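PDB 7LHV: sulfate transporter 4.1, chloroplastic from Arabidopsis thaliana, which cotransports sulfate with protons across a membrane as a member of the SLC26/SulP family and may take part in regulating sulfate assimilation. Local coordinates for residues 496-501 with 540-545; 533-539 with 578-583. All coordinates share one frame; numbering follows the deposited sequence.

Contact 1 (496-501 with 540-545); sequences SANPHI and ANISYI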
ATOM      1  N   SER A 496      -2.160  -9.788  -3.664  1.00 51.19           N
ATOM      2  CA  SER A 496      -1.201 -10.440  -2.777  1.00 51.19           C
ATOM      3  C   SER A 496      -1.899 -11.352  -1.777  1.00 51.19           C
ATOM      4  O   SER A 496      -1.376 -12.413  -1.427  1.00 51.19           O
ATOM      5  CB  SER A 496      -0.359  -9.394  -2.048  1.00 51.19           C
ATOM      6  OG  SER A 496       0.464  -8.681  -2.953  1.00 51.19           O
ATOM      7  N   ALA A 497      -3.082 -10.960  -1.316  1.00 50.18           N
ATOM      8  CA  ALA A 497      -3.786 -11.658  -0.251  1.00 50.18           C
ATOM      9  C   ALA A 497      -4.640 -12.817  -0.739  1.00 50.18           C
ATOM     10  O   ALA A 497      -5.273 -13.484   0.084  1.00 50.18           O
ATOM     11  CB  ALA A 497      -4.665 -10.674   0.524  1.00 50.18           C
ATOM     12  N   ASN A 498      -4.686 -13.083  -2.041  1.00 50.78           N
ATOM     13  CA  ASN A 498      -5.471 -14.190  -2.590  1.00 50.78           C
ATOM     14  C   ASN A 498      -4.606 -15.018  -3.530  1.00 50.78           C
ATOM     15  O   ASN A 498      -4.819 -15.021  -4.748  1.00 50.78           O
ATOM     16  CB  ASN A 498      -6.716 -13.673  -3.309  1.00 50.78           C
ATOM     17  CG  ASN A 498      -7.698 -13.013  -2.369  1.00 50.78           C
ATOM     18  OD1 ASN A 498      -7.866 -13.437  -1.228  1.00 50.78           O
ATOM     19  ND2 ASN A 498      -8.356 -11.966  -2.846  1.00 50.78           N
ATOM     20  N   PRO A 499      -3.626 -15.742  -2.997  1.00 51.67           N
ATOM     21  CA  PRO A 499      -2.792 -16.588  -3.851  1.00 51.67           C
ATOM     22  C   PRO A 499      -3.565 -17.788  -4.372  1.00 51.67           C
ATOM     23  O   PRO A 499      -4.558 -18.230  -3.791  1.00 51.67           O
ATOM     24  CB  PRO A 499      -1.659 -17.022  -2.921  1.00 51.67           C
ATOM     25  CG  PRO A 499      -2.275 -17.005  -1.579  1.00 51.67           C
ATOM     26  CD  PRO A 499      -3.238 -15.853  -1.581  1.00 51.67           C
ATOM     27  N   HIS A 500      -3.092 -18.313  -5.496  1.00 60.29           N
ATOM     28  CA  HIS A 500      -3.717 -19.476  -6.106  1.00 60.29           C
ATOM     29  C   HIS A 500      -3.212 -20.744  -5.435  1.00 60.29           C
ATOM     30  O   HIS A 500      -2.004 -20.933  -5.273  1.00 60.29           O
ATOM     31  CB  HIS A 500      -3.429 -19.516  -7.605  1.00 60.29           C
ATOM     32  CG  HIS A 500      -4.183 -20.582  -8.336  1.00 60.29           C
ATOM     33  ND1 HIS A 500      -3.570 -21.694  -8.873  1.00 60.29           N
ATOM     34  CD2 HIS A 500      -5.501 -20.705  -8.620  1.00 60.29           C
ATOM     35  CE1 HIS A 500      -4.477 -22.456  -9.456  1.00 60.29           C
ATOM     36  NE2 HIS A 500      -5.657 -21.880  -9.318  1.00 60.29           N
ATOM     37  N   ILE A 501      -4.141 -21.607  -5.036  1.00 60.11           N
ATOM     38  CA  ILE A 501      -3.830 -22.878  -4.399  1.00 60.11           C
ATOM     39  C   ILE A 501      -4.494 -23.982  -5.210  1.00 60.11           C
ATOM     40  O   ILE A 501      -5.696 -23.918  -5.483  1.00 60.11           O
ATOM     41  CB  ILE A 501      -4.298 -22.904  -2.934  1.00 60.11           C
ATOM     42  CG1 ILE A 501      -3.366 -22.057  -2.069  1.00 60.11           C
ATOM     43  CG2 ILE A 501      -4.370 -24.324  -2.421  1.00 60.11           C
ATOM     44  CD1 ILE A 501      -3.827 -21.908  -0.645  1.00 60.11           C
ATOM     45  N   ALA A 540       1.819 -11.443   3.943  1.00 49.22           N
ATOM     46  CA  ALA A 540       0.626 -10.888   3.312  1.00 49.22           C
ATOM     47  C   ALA A 540      -0.399 -11.970   2.991  1.00 49.22           C
ATOM     48  O   ALA A 540      -1.601 -11.771   3.203  1.00 49.22           O
ATOM     49  CB  ALA A 540       1.003 -10.119   2.049  1.00 49.22           C
ATOM     50  N   ASN A 541       0.042 -13.115   2.479  1.00 48.47           N
ATOM     51  CA  ASN A 541      -0.878 -14.154   2.033  1.00 48.47           C
ATOM     52  C   ASN A 541      -0.977 -15.322   3.003  1.00 48.47           C
ATOM     53  O   ASN A 541      -1.537 -16.359   2.645  1.00 48.47           O
ATOM     54  CB  ASN A 541      -0.478 -14.664   0.648  1.00 48.47           C
ATOM     55  CG  ASN A 541       0.973 -15.081   0.573  1.00 48.47           C
ATOM     56  OD1 ASN A 541       1.627 -15.288   1.591  1.00 48.47           O
ATOM     57  ND2 ASN A 541       1.485 -15.209  -0.642  1.00 48.47           N
ATOM     58  N   ILE A 542      -0.441 -15.186   4.216  1.00 52.44           N
ATOM     59  CA  ILE A 542      -0.460 -16.309   5.147  1.00 52.44           C
ATOM     60  C   ILE A 542      -1.863 -16.566   5.684  1.00 52.44           C
ATOM     61  O   ILE A 542      -2.220 -17.714   5.972  1.00 52.44           O
ATOM     62  CB  ILE A 542       0.558 -16.086   6.279  1.00 52.44           C
ATOM     63  CG1 ILE A 542       0.775 -17.386   7.044  1.00 52.44           C
ATOM     64  CG2 ILE A 542       0.106 -14.978   7.210  1.00 52.44           C
ATOM     65  CD1 ILE A 542       1.043 -18.571   6.153  1.00 52.44           C
ATOM     66  N   SER A 543      -2.681 -15.521   5.833  1.00 56.26           N
ATOM     67  CA  SER A 543      -4.032 -15.713   6.353  1.00 56.26           C
ATOM     68  C   SER A 543      -4.897 -16.507   5.381  1.00 56.26           C
ATOM     69  O   SER A 543      -5.636 -17.411   5.794  1.00 56.26           O
ATOM     70  CB  SER A 543      -4.669 -14.359   6.657  1.00 56.26           C
ATOM     71  OG  SER A 543      -3.909 -13.651   7.619  1.00 56.26           O
ATOM     72  N   TYR A 544      -4.822 -16.184   4.089  1.00 53.96           N
ATOM     73  CA  TYR A 544      -5.597 -16.922   3.098  1.00 53.96           C
ATOM     74  C   TYR A 544      -5.170 -18.382   3.046  1.00 53.96           C
ATOM     75  O   TYR A 544      -6.012 -19.279   2.941  1.00 53.96           O
ATOM     76  CB  TYR A 544      -5.447 -16.269   1.725  1.00 53.96           C
ATOM     77  CG  TYR A 544      -6.217 -16.957   0.622  1.00 53.96           C
ATOM     78  CD1 TYR A 544      -7.548 -16.655   0.378  1.00 53.96           C
ATOM     79  CD2 TYR A 544      -5.610 -17.911  -0.181  1.00 53.96           C
ATOM     80  CE1 TYR A 544      -8.250 -17.283  -0.630  1.00 53.96           C
ATOM     81  CE2 TYR A 544      -6.302 -18.543  -1.191  1.00 53.96           C
ATOM     82  CZ  TYR A 544      -7.620 -18.227  -1.410  1.00 53.96           C
ATOM     83  OH  TYR A 544      -8.308 -18.860  -2.419  1.00 53.96           O
ATOM     84  N   ILE A 545      -3.863 -18.636   3.112  1.00 54.03           N
ATOM     85  CA  ILE A 545      -3.374 -20.009   3.086  1.00 54.03           C
ATOM     86  C   ILE A 545      -3.830 -20.758   4.331  1.00 54.03           C
ATOM     87  O   ILE A 545      -4.212 -21.933   4.263  1.00 54.03           O
ATOM     88  CB  ILE A 545      -1.844 -20.027   2.930  1.00 54.03           C
ATOM     89  CG1 ILE A 545      -1.455 -19.447   1.571  1.00 54.03           C
ATOM     90  CG2 ILE A 545      -1.307 -21.434   3.073  1.00 54.03           C
ATOM     91  CD1 ILE A 545      -0.026 -18.998   1.487  1.00 54.03           C
TER
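Y544 lies along P499, and the two side chains run past one another in opposite senses. Y544 CB starts 3.2 Å from A497 O. CG stands anti to the backbone N (chi1 -180°), which carries the ring from the first turn of helix 542-560 out across the 498-499 link. On one long side, Y544 CD2 packs against P499 CD at 3.4 Å. Further out, Y544 CE2 comes to 3.1 Å from P499 O, which approaches the ring obliquely. The CA of N498 sits over the centre of one ring face, 4.2 Å above the plane. At the tip, Y544 OH hydrogen-bonds to R548, one turn further along the same helix.

N541 packs on the same CG-CD end of P499, its CB 3.7 Å from P499 CG. N541 CB also meets S496 O at 3.2 Å. I545 continues the apolar patch: its CG1 is 4.1 Å from I501 CD1 and also touches the proline ring.

The contact joins the linker after helix 477-496, the last predicted transmembrane helix, to the first helix of the STAS domain. This membrane-to-STAS junction is characteristic of SLC26/SulP transporters.

Contact 2 (533-539 with 578-583); sequences IDSPIYF and PVTHID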
ATOM      1  N   ILE A 533       0.839 -24.673  -3.206  1.00 57.03           N
ATOM      2  CA  ILE A 533       0.718 -23.229  -3.068  1.00 57.03           C
ATOM      3  C   ILE A 533       1.516 -22.592  -4.197  1.00 57.03           C
ATOM      4  O   ILE A 533       2.748 -22.580  -4.166  1.00 57.03           O
ATOM      5  CB  ILE A 533       1.207 -22.749  -1.698  1.00 57.03           C
ATOM      6  CG1 ILE A 533       0.363 -23.364  -0.581  1.00 57.03           C
ATOM      7  CG2 ILE A 533       1.167 -21.235  -1.622  1.00 57.03           C
ATOM      8  CD1 ILE A 533       1.035 -24.513   0.129  1.00 57.03           C
ATOM      9  N   ASP A 534       0.816 -22.053  -5.192  1.00 56.87           N
ATOM     10  CA  ASP A 534       1.474 -21.511  -6.374  1.00 56.87           C
ATOM     11  C   ASP A 534       1.986 -20.097  -6.138  1.00 56.87           C
ATOM     12  O   ASP A 534       1.707 -19.197  -6.936  1.00 56.87           O
ATOM     13  CB  ASP A 534       0.516 -21.520  -7.565  1.00 56.87           C
ATOM     14  CG  ASP A 534       0.090 -22.915  -7.963  1.00 56.87           C
ATOM     15  OD1 ASP A 534       0.946 -23.822  -7.963  1.00 56.87           O
ATOM     16  OD2 ASP A 534      -1.102 -23.110  -8.279  1.00 56.87           O
ATOM     17  N   SER A 535       2.752 -19.896  -5.065  1.00 53.21           N
ATOM     18  CA  SER A 535       3.293 -18.586  -4.725  1.00 53.21           C
ATOM     19  C   SER A 535       4.227 -18.695  -3.529  1.00 53.21           C
ATOM     20  O   SER A 535       4.106 -19.635  -2.734  1.00 53.21           O
ATOM     21  CB  SER A 535       2.171 -17.598  -4.409  1.00 53.21           C
ATOM     22  OG  SER A 535       1.264 -18.151  -3.474  1.00 53.21           O
ATOM     23  N   PRO A 536       5.172 -17.771  -3.368  1.00 50.56           N
ATOM     24  CA  PRO A 536       5.918 -17.707  -2.110  1.00 50.56           C
ATOM     25  C   PRO A 536       4.995 -17.341  -0.960  1.00 50.56           C
ATOM     26  O   PRO A 536       4.037 -16.583  -1.122  1.00 50.56           O
ATOM     27  CB  PRO A 536       6.955 -16.609  -2.367  1.00 50.56           C
ATOM     28  CG  PRO A 536       6.381 -15.800  -3.466  1.00 50.56           C
ATOM     29  CD  PRO A 536       5.628 -16.756  -4.328  1.00 50.56           C
ATOM     30  N   ILE A 537       5.295 -17.884   0.214  1.00 48.83           N
ATOM     31  CA  ILE A 537       4.487 -17.667   1.405  1.00 48.83           C
ATOM     32  C   ILE A 537       5.173 -16.618   2.266  1.00 48.83           C
ATOM     33  O   ILE A 537       6.338 -16.778   2.646  1.00 48.83           O
ATOM     34  CB  ILE A 537       4.274 -18.970   2.188  1.00 48.83           C
ATOM     35  CG1 ILE A 537       3.830 -20.091   1.252  1.00 48.83           C
ATOM     36  CG2 ILE A 537       3.249 -18.766   3.277  1.00 48.83           C
ATOM     37  CD1 ILE A 537       3.646 -21.418   1.942  1.00 48.83           C
ATOM     38  N   TYR A 538       4.455 -15.544   2.574  1.00 48.51           N
ATOM     39  CA  TYR A 538       4.969 -14.491   3.437  1.00 48.51           C
ATOM     40  C   TYR A 538       3.792 -13.891   4.197  1.00 48.51           C
ATOM     41  O   TYR A 538       2.672 -14.406   4.137  1.00 48.51           O
ATOM     42  CB  TYR A 538       5.773 -13.462   2.628  1.00 48.51           C
ATOM     43  CG  TYR A 538       4.985 -12.651   1.624  1.00 48.51           C
ATOM     44  CD1 TYR A 538       4.371 -13.253   0.539  1.00 48.51           C
ATOM     45  CD2 TYR A 538       4.886 -11.275   1.745  1.00 48.51           C
ATOM     46  CE1 TYR A 538       3.661 -12.517  -0.378  1.00 48.51           C
ATOM     47  CE2 TYR A 538       4.182 -10.528   0.830  1.00 48.51           C
ATOM     48  CZ  TYR A 538       3.570 -11.155  -0.229  1.00 48.51           C
ATOM     49  OH  TYR A 538       2.864 -10.418  -1.147  1.00 48.51           O
ATOM     50  N   PHE A 539       4.046 -12.801   4.921  1.00 47.67           N
ATOM     51  CA  PHE A 539       3.060 -12.309   5.878  1.00 47.67           C
ATOM     52  C   PHE A 539       1.776 -11.826   5.220  1.00 47.67           C
ATOM     53  O   PHE A 539       0.736 -11.792   5.883  1.00 47.67           O
ATOM     54  CB  PHE A 539       3.651 -11.185   6.730  1.00 47.67           C
ATOM     55  CG  PHE A 539       4.241 -10.058   5.935  1.00 47.67           C
ATOM     56  CD1 PHE A 539       3.452  -8.998   5.529  1.00 47.67           C
ATOM     57  CD2 PHE A 539       5.586 -10.044   5.617  1.00 47.67           C
ATOM     58  CE1 PHE A 539       3.989  -7.955   4.808  1.00 47.67           C
ATOM     59  CE2 PHE A 539       6.126  -9.002   4.894  1.00 47.67           C
ATOM     60  CZ  PHE A 539       5.326  -7.958   4.491  1.00 47.67           C
ATOM     61  N   PRO A 578       6.673 -24.685  -6.085  1.00 55.47           N
ATOM     62  CA  PRO A 578       6.585 -23.301  -6.560  1.00 55.47           C
ATOM     63  C   PRO A 578       6.789 -22.265  -5.473  1.00 55.47           C
ATOM     64  O   PRO A 578       6.903 -21.075  -5.794  1.00 55.47           O
ATOM     65  CB  PRO A 578       5.166 -23.221  -7.127  1.00 55.47           C
ATOM     66  CG  PRO A 578       4.409 -24.150  -6.305  1.00 55.47           C
ATOM     67  CD  PRO A 578       5.331 -25.288  -5.983  1.00 55.47           C
ATOM     68  N   VAL A 579       6.836 -22.669  -4.205  1.00 53.72           N
ATOM     69  CA  VAL A 579       7.055 -21.740  -3.099  1.00 53.72           C
ATOM     70  C   VAL A 579       8.527 -21.346  -3.129  1.00 53.72           C
ATOM     71  O   VAL A 579       9.397 -22.114  -2.717  1.00 53.72           O
ATOM     72  CB  VAL A 579       6.657 -22.349  -1.754  1.00 53.72           C
ATOM     73  CG1 VAL A 579       6.827 -21.329  -0.652  1.00 53.72           C
ATOM     74  CG2 VAL A 579       5.227 -22.842  -1.800  1.00 53.72           C
ATOM     75  N   THR A 580       8.810 -20.142  -3.626  1.00 56.67           N
ATOM     76  CA  THR A 580      10.196 -19.708  -3.763  1.00 56.67           C
ATOM     77  C   THR A 580      10.857 -19.519  -2.404  1.00 56.67           C
ATOM     78  O   THR A 580      12.006 -19.929  -2.204  1.00 56.67           O
ATOM     79  CB  THR A 580      10.259 -18.418  -4.576  1.00 56.67           C
ATOM     80  OG1 THR A 580       9.706 -18.647  -5.877  1.00 56.67           O
ATOM     81  CG2 THR A 580      11.698 -17.959  -4.728  1.00 56.67           C
ATOM     82  N   HIS A 581      10.148 -18.911  -1.455  1.00 55.60           N
ATOM     83  CA  HIS A 581      10.714 -18.633  -0.144  1.00 55.60           C
ATOM     84  C   HIS A 581       9.586 -18.540   0.871  1.00 55.60           C
ATOM     85  O   HIS A 581       8.427 -18.317   0.518  1.00 55.60           O
ATOM     86  CB  HIS A 581      11.534 -17.342  -0.154  1.00 55.60           C
ATOM     87  CG  HIS A 581      10.833 -16.190  -0.803  1.00 55.60           C
ATOM     88  ND1 HIS A 581       9.842 -15.470  -0.170  1.00 55.60           N
ATOM     89  CD2 HIS A 581      10.978 -15.631  -2.027  1.00 55.60           C
ATOM     90  CE1 HIS A 581       9.407 -14.520  -0.976  1.00 55.60           C
ATOM     91  NE2 HIS A 581      10.079 -14.595  -2.110  1.00 55.60           N
ATOM     92  N   ILE A 582       9.943 -18.716   2.143  1.00 57.02           N
ATOM     93  CA  ILE A 582       9.005 -18.576   3.249  1.00 57.02           C
ATOM     94  C   ILE A 582       9.663 -17.770   4.359  1.00 57.02           C
ATOM     95  O   ILE A 582      10.877 -17.843   4.571  1.00 57.02           O
ATOM     96  CB  ILE A 582       8.520 -19.941   3.786  1.00 57.02           C
ATOM     97  CG1 ILE A 582       9.698 -20.815   4.203  1.00 57.02           C
ATOM     98  CG2 ILE A 582       7.664 -20.651   2.764  1.00 57.02           C
ATOM     99  CD1 ILE A 582       9.277 -22.140   4.784  1.00 57.02           C
ATOM    100  N   ASP A 583       8.852 -16.991   5.065  1.00 57.46           N
ATOM    101  CA  ASP A 583       9.315 -16.169   6.168  1.00 57.46           C
ATOM    102  C   ASP A 583       8.924 -16.811   7.500  1.00 57.46           C
ATOM    103  O   ASP A 583       8.468 -17.954   7.558  1.00 57.46           O
ATOM    104  CB  ASP A 583       8.764 -14.750   6.031  1.00 57.46           C
ATOM    105  CG  ASP A 583       7.257 -14.707   6.040  1.00 57.46           C
ATOM    106  OD1 ASP A 583       6.634 -15.775   5.880  1.00 57.46           O
ATOM    107  OD2 ASP A 583       6.691 -13.608   6.205  1.00 57.46           O
TER
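Two loops at the ends of neighbouring parallel strands of the STAS sheet meet here, each leading into a helix. I537 N donates to H581 O at 3.2 Å, nearly in line with the carbonyl (C=O...N 168°). The return bond, D583 N to I537 O, is weak. I582 CA also points its hydrogen at I537 O, 3.3 Å away.

Beside this backbone pairing, P536 covers the imidazole of H581. P536 CB lies 3.7 Å from the ring centroid and 19° off its normal, a CH-pi contact over the face. With chi1 at 48°, H581 CG tucks between its own N and C, and the ring comes under P536. E495 of the second subunit packs on both residues.

The loops follow strands 527-533 and 569-575 and precede helices 542-560 and 584-599, in the beta-alpha order of the STAS fold. I537 turns into the core between them. Its CG1 meets V579 CG1 at 3.8 Å, and its CB lies alongside I582 CG2. V579 sends its other methyl, CG2, to 3.4 Å from I533 O.

D583 is the N-cap of helix 584-599, with OD1 accepting from A586 N. Its OD2 lies 3.0 Å from F539 N and near the plane of the F539 ring, at the ring's edge. P578 CG closes the far end against I533 O.

From the N terminus, the chain leaves helix 477-496 and enters 496-501, then forms strands 501-504 and 527-533. It passes through 533-539 and comes straight into 540-545, where contact 1 closes the first loop. Helix 542-560 and strand 569-575 follow, and 578-583 returns to 533-539 to close contact 2. The segments alternate, so the two loops cross. The continuous run 533-545 is shared out: 533-539 meets 578-583, and 540-545 meets 496-501. The contacts also touch directly: H500 ND1 probably hydrogen-bonds to D534 OD2, and N541 ND2 to P536 O. Together they tie the membrane-domain exit to two adjacent strand-to-helix loops of the STAS domain, beside the second subunit.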